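Local atomic coordinates of oxysterol-binding protein homolog 3 (Saccharomyces cerevisiae, PDB entry 4IC4), a protein that carries sterols and phospholipids between membranes in a hydrophobic pocket, coupling their transfer to phosphoinositides, and appears here as its OSBP-related lipid-binding domain. Residues N121-E126 / L343-L348; S145-V150 / E351-G356. One frame throughout, in Å; residues are numbered along the deposited sequence.

Contact 1: N121-E126 / L343-L348; sequences NPLLAE and LKLEQL
L123 meets the helix with both of its methyl groups, and each finds a different partner. The apolar part is CD1 of L123 against CD2 of L345, 3.8 Å apart, the two side chains crossing at about a right angle. With chi1 at -59°, CG of L123 stands opposite its own carbonyl carbon, and the fork is carried forward to the helix. Its other methyl, CD2, packs against the carboxylate of E346, 3.8 Å from OE2.

The polar part runs through water. E346 leaves the helix flank and bends at chi2 (60°), which turns its carboxylate back to the loop. One water sits 3.1 Å from E346 OE1 and close to N121 O, and has to share its two protons among these and other acceptors. A second water donates to P122 O at 2.8 Å and to E346 OE2. Within the loop, the type II turn from L123 to E126 is closed by E126 N to L123 O, while L123 N donates to E126 OE2 at 2.8 Å, coming from above the carboxylate plane.

E346 is among the residues that bind phosphatidylinositol 4-phosphate, so these waters lie beside that site. R324 forms a salt bridge with E126. The loop joins strand 118-120 to strand 127-132, with helix 71-76 against N121, P122 and E126; helix 325-331 packs on L345 of helix 335-354, and W397 touches L123.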
loop_
_atom_site.group_PDB
_atom_site.type_symbol
_atom_site.label_atom_id
_atom_site.label_comp_id
_atom_site.label_asym_id
_atom_site.label_seq_id
_atom_site.Cartn_x
_atom_site.Cartn_y
_atom_site.Cartn_z
ATOM N N ASN A 121 1.910 9.881 8.016
ATOM C CA ASN A 121 2.565 8.825 8.777
ATOM C C ASN A 121 1.568 8.367 9.839
ATOM O O ASN A 121 1.063 9.174 10.617
ATOM C CB ASN A 121 3.820 9.352 9.478
ATOM C CG ASN A 121 4.908 9.738 8.507
ATOM O OD1 ASN A 121 5.327 8.935 7.679
ATOM N ND2 ASN A 121 5.380 10.976 8.608
ATOM N N PRO A 122 1.257 7.067 9.878
ATOM C CA PRO A 122 0.306 6.614 10.894
ATOM C C PRO A 122 0.916 6.749 12.285
ATOM O O PRO A 122 2.133 6.842 12.439
ATOM C CB PRO A 122 0.080 5.148 10.532
ATOM C CG PRO A 122 0.410 5.083 9.069
ATOM C CD PRO A 122 1.615 5.975 8.959
ATOM N N LEU A 123 0.061 6.768 13.295
ATOM C CA LEU A 123 0.528 6.839 14.667
ATOM C C LEU A 123 0.760 5.400 15.118
ATOM O O LEU A 123 0.174 4.471 14.566
ATOM C CB LEU A 123 -0.543 7.467 15.559
ATOM C CG LEU A 123 -0.975 8.880 15.173
ATOM C CD1 LEU A 123 -2.149 9.306 16.044
ATOM C CD2 LEU A 123 0.202 9.839 15.332
ATOM N N LEU A 124 1.634 5.202 16.094
ATOM C CA LEU A 124 1.838 3.862 16.607
ATOM C C LEU A 124 0.470 3.395 17.126
ATOM O O LEU A 124 -0.226 4.138 17.821
ATOM C CB LEU A 124 2.858 3.875 17.746
ATOM C CG LEU A 124 3.098 2.548 18.466
ATOM C CD1 LEU A 124 3.641 1.503 17.504
ATOM C CD2 LEU A 124 4.087 2.786 19.595
ATOM N N ALA A 125 0.089 2.174 16.765
ATOM C CA ALA A 125 -1.178 1.573 17.179
ATOM C C ALA A 125 -2.370 2.028 16.344
ATOM O O ALA A 125 -3.503 1.621 16.599
ATOM C CB ALA A 125 -1.437 1.823 18.666
ATOM N N GLU A 126 -2.124 2.890 15.362
ATOM C CA GLU A 126 -3.195 3.304 14.468
ATOM C C GLU A 126 -3.519 2.047 13.651
ATOM O O GLU A 126 -2.643 1.218 13.389
ATOM C CB GLU A 126 -2.718 4.430 13.540
ATOM C CG GLU A 126 -3.743 4.875 12.499
ATOM C CD GLU A 126 -3.305 6.122 11.744
ATOM O OE1 GLU A 126 -3.737 6.308 10.586
ATOM O OE2 GLU A 126 -2.533 6.924 12.311
ATOM N N LEU A 343 0.040 18.520 13.907
ATOM C CA LEU A 343 0.989 18.842 14.966
ATOM C C LEU A 343 0.516 18.305 16.314
ATOM O O LEU A 343 1.312 17.798 17.104
ATOM C CB LEU A 343 1.183 20.356 15.050
ATOM C CG LEU A 343 1.801 21.006 13.810
ATOM C CD1 LEU A 343 1.803 22.518 13.965
ATOM C CD2 LEU A 343 3.218 20.483 13.607
ATOM N N LYS A 344 -0.783 18.413 16.572
ATOM C CA LYS A 344 -1.352 17.938 17.826
ATOM C C LYS A 344 -1.202 16.427 17.998
ATOM O O LYS A 344 -0.787 15.959 19.054
ATOM C CB LYS A 344 -2.829 18.327 17.916
ATOM C CG LYS A 344 -3.570 17.726 19.111
ATOM C CD LYS A 344 -2.924 18.104 20.441
ATOM C CE LYS A 344 -3.058 19.588 20.734
ATOM N NZ LYS A 344 -2.464 19.933 22.057
ATOM N N LEU A 345 -1.541 15.663 16.965
ATOM C CA LEU A 345 -1.421 14.212 17.051
ATOM C C LEU A 345 0.029 13.789 17.272
ATOM O O LEU A 345 0.305 12.882 18.055
ATOM C CB LEU A 345 -1.965 13.550 15.784
ATOM C CG LEU A 345 -3.428 13.099 15.793
ATOM C CD1 LEU A 345 -4.348 14.287 16.016
ATOM C CD2 LEU A 345 -3.742 12.402 14.475
ATOM N N GLU A 346 0.954 14.444 16.578
ATOM C CA GLU A 346 2.367 14.118 16.722
ATOM C C GLU A 346 2.845 14.432 18.135
ATOM O O GLU A 346 3.595 13.662 18.739
ATOM C CB GLU A 346 3.197 14.905 15.705
ATOM C CG GLU A 346 3.863 14.045 14.643
ATOM C CD GLU A 346 2.870 13.265 13.809
ATOM O OE1 GLU A 346 2.005 13.899 13.164
ATOM O OE2 GLU A 346 2.953 12.018 13.794
ATOM N N GLN A 347 2.388 15.563 18.659
ATOM C CA GLN A 347 2.758 16.007 19.994
ATOM C C GLN A 347 2.221 15.056 21.068
ATOM O O GLN A 347 2.925 14.720 22.019
ATOM C CB GLN A 347 2.227 17.427 20.215
ATOM C CG GLN A 347 2.983 18.243 21.243
ATOM C CD GLN A 347 2.791 17.737 22.650
ATOM O OE1 GLN A 347 1.667 17.670 23.150
ATOM N NE2 GLN A 347 3.890 17.382 23.304
ATOM N N LEU A 348 0.974 14.617 20.922
ATOM C CA LEU A 348 0.395 13.707 21.904
ATOM C C LEU A 348 1.169 12.395 21.926
ATOM O O LEU A 348 1.415 11.819 22.985
ATOM C CB LEU A 348 -1.077 13.427 21.582
ATOM C CG LEU A 348 -2.037 14.607 21.740
ATOM C CD1 LEU A 348 -3.436 14.155 21.355
ATOM C CD2 LEU A 348 -2.019 15.117 23.177
HETATM O O HOH W 1 1.121 11.915 10.919
HETATM O O HOH W 2 3.602 8.896 13.670
#

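Contact 2: S145-V150 / E351-G356; sequences SHRPPV and ERRNKG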
loop_
_atom_site.group_PDB
_atom_site.type_symbol
_atom_site.label_atom_id
_atom_site.label_comp_id
_atom_site.label_asym_id
_atom_site.label_seq_id
_atom_site.Cartn_x
_atom_site.Cartn_y
_atom_site.Cartn_z
ATOM N N SER A 145 5.224 -0.686 15.123
ATOM C CA SER A 145 6.470 -0.099 15.616
ATOM C C SER A 145 6.610 1.312 15.047
ATOM O O SER A 145 6.215 1.560 13.907
ATOM C CB SER A 145 7.665 -0.942 15.190
ATOM O OG SER A 145 8.871 -0.333 15.619
ATOM N N HIS A 146 7.164 2.235 15.833
ATOM C CA HIS A 146 7.325 3.616 15.379
ATOM C C HIS A 146 8.745 3.929 14.912
ATOM O O HIS A 146 8.936 4.643 13.931
ATOM C CB HIS A 146 6.945 4.601 16.489
ATOM C CG HIS A 146 6.945 6.033 16.045
ATOM N ND1 HIS A 146 7.629 7.024 16.717
ATOM C CD2 HIS A 146 6.345 6.638 14.993
ATOM C CE1 HIS A 146 7.449 8.178 16.098
ATOM N NE2 HIS A 146 6.674 7.970 15.049
ATOM N N ARG A 147 9.733 3.404 15.630
ATOM C CA ARG A 147 11.136 3.622 15.294
ATOM C C ARG A 147 11.869 2.284 15.327
ATOM O O ARG A 147 12.218 1.783 16.397
ATOM C CB ARG A 147 11.784 4.587 16.297
ATOM C CG ARG A 147 11.250 6.016 16.247
ATOM C CD ARG A 147 11.816 6.783 15.062
ATOM N NE ARG A 147 13.245 7.049 15.210
ATOM C CZ ARG A 147 13.760 7.973 16.018
ATOM N NH1 ARG A 147 12.964 8.733 16.757
ATOM N NH2 ARG A 147 15.076 8.130 16.094
ATOM N N PRO A 148 12.089 1.672 14.152
ATOM C CA PRO A 148 11.691 2.165 12.830
ATOM C C PRO A 148 10.218 1.855 12.576
ATOM O O PRO A 148 9.629 1.025 13.261
ATOM C CB PRO A 148 12.605 1.386 11.898
ATOM C CG PRO A 148 12.656 0.055 12.567
ATOM C CD PRO A 148 12.853 0.417 14.027
ATOM N N PRO A 149 9.607 2.519 11.585
ATOM C CA PRO A 149 8.194 2.250 11.307
ATOM C C PRO A 149 7.981 0.846 10.756
ATOM O O PRO A 149 8.672 0.421 9.829
ATOM C CB PRO A 149 7.835 3.320 10.288
ATOM C CG PRO A 149 9.119 3.483 9.527
ATOM C CD PRO A 149 10.142 3.522 10.647
ATOM N N VAL A 150 7.031 0.126 11.339
ATOM C CA VAL A 150 6.710 -1.218 10.886
ATOM C C VAL A 150 5.196 -1.327 10.831
ATOM O O VAL A 150 4.504 -0.997 11.797
ATOM C CB VAL A 150 7.257 -2.307 11.840
ATOM C CG1 VAL A 150 6.871 -3.689 11.327
ATOM C CG2 VAL A 150 8.773 -2.202 11.938
ATOM N N GLU A 351 4.521 12.842 23.673
ATOM C CA GLU A 351 4.334 12.918 25.121
ATOM C C GLU A 351 4.165 11.519 25.700
ATOM O O GLU A 351 4.742 11.194 26.734
ATOM C CB GLU A 351 3.105 13.766 25.467
ATOM C CG GLU A 351 3.249 15.243 25.146
ATOM C CD GLU A 351 4.270 15.939 26.026
ATOM O OE1 GLU A 351 4.530 17.141 25.801
ATOM O OE2 GLU A 351 4.809 15.290 26.946
ATOM N N ARG A 352 3.364 10.688 25.038
ATOM C CA ARG A 352 3.158 9.322 25.504
ATOM C C ARG A 352 4.475 8.560 25.486
ATOM O O ARG A 352 4.808 7.839 26.427
ATOM C CB ARG A 352 2.155 8.585 24.608
ATOM C CG ARG A 352 0.715 9.042 24.749
ATOM C CD ARG A 352 -0.237 8.015 24.137
ATOM N NE ARG A 352 -0.135 7.940 22.682
ATOM C CZ ARG A 352 -0.785 8.745 21.848
ATOM N NH1 ARG A 352 -1.585 9.688 22.331
ATOM N NH2 ARG A 352 -0.645 8.607 20.538
ATOM N N ARG A 353 5.221 8.737 24.402
ATOM C CA ARG A 353 6.499 8.063 24.218
ATOM C C ARG A 353 7.513 8.443 25.291
ATOM O O ARG A 353 8.099 7.573 25.933
ATOM C CB ARG A 353 7.054 8.401 22.832
ATOM C CG ARG A 353 8.120 7.455 22.307
ATOM C CD ARG A 353 8.464 7.813 20.866
ATOM N NE ARG A 353 9.396 6.874 20.249
ATOM C CZ ARG A 353 9.071 5.654 19.836
ATOM N NH1 ARG A 353 7.828 5.208 19.969
ATOM N NH2 ARG A 353 9.992 4.878 19.283
ATOM N N ASN A 354 7.719 9.741 25.490
ATOM C CA ASN A 354 8.692 10.187 26.481
ATOM C C ASN A 354 8.353 9.750 27.902
ATOM O O ASN A 354 9.246 9.588 28.731
ATOM C CB ASN A 354 8.862 11.707 26.424
ATOM C CG ASN A 354 9.486 12.174 25.120
ATOM O OD1 ASN A 354 10.119 11.393 24.406
ATOM N ND2 ASN A 354 9.320 13.451 24.810
ATOM N N LYS A 355 7.069 9.555 28.184
ATOM C CA LYS A 355 6.651 9.117 29.516
ATOM C C LYS A 355 6.829 7.608 29.659
ATOM O O LYS A 355 6.673 7.055 30.749
ATOM C CB LYS A 355 5.181 9.467 29.763
ATOM C CG LYS A 355 4.885 10.951 29.875
ATOM C CD LYS A 355 3.392 11.195 30.051
ATOM C CE LYS A 355 3.073 12.679 30.110
ATOM N NZ LYS A 355 1.608 12.928 30.229
ATOM N N GLY A 356 7.160 6.946 28.554
ATOM C CA GLY A 356 7.327 5.506 28.570
ATOM C C GLY A 356 5.962 4.844 28.527
ATOM O O GLY A 356 5.811 3.676 28.884
HETATM O O HOH W 3 8.348 2.191 18.794
#
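H146 and R147, side by side in the turn, receive the long side chain of R353 reaching over from the helix. Just before them, S145 fixes the turn from within: its OG donates to P148 O at 2.8 Å, across the cis peptide bond that precedes P148.

H146 offers its ring edge. ND1 sits over the centre of the R353 guanidinium, 3.7 Å from CZ, and the two planes stand 75° apart, so the imidazole meets the guanidinium face edge-on. The backbone of H146 takes part too: its N donates to a water, 3.2 Å from the oxygen, which also accepts from R353 NH2 and lies at the guanidinium edge. R147 follows with its aliphatic root, CB and CG each 3.5 Å from R353 NH2. Bends at chi2 and chi3 turn its chain, and its NH1 ends 5.3 Å from R353 NE, two like charges near each other beside a site for an anionic lipid.

R353 spans the distance because it is extended from CG to NE, and D358 gives its NH1 a salt bridge. With an alanine here, D358 would probably lose its cationic mate, and the water on H146 N its second donor.

G356, with positive phi, closes a Schellman motif after the helix. H146 and R147 bind the phosphatidylinositol 4-phosphate headgroup; the run S145-P149 belongs to this protein's version of the OSBP signature sequence, EKVSHRPP, and forms the hairpin turn between strands 137-145 and 150-157 at the phosphoinositide site of the OSBP-related domain.

In the fold
Helix 335-354 serves both contacts, and their centres lie about 10 Å apart. Contact 1 is buried, with leucine packing at its heart and water at its polar margin; contact 2 lies at the surface, where an arginine reaches across to a histidine and another arginine. They also touch directly: L124 CD1 of the first loop packs 3.6 Å from S145 N of the second. Q349, on the helix between the two segments, accepts a hydrogen bond from L124 N through OE1 and comes close to H146. Each contact supplies residues of the phosphatidylinositol 4-phosphate site, E346, Q347 and L348 from contact 1 and H146 and R147 from contact 2.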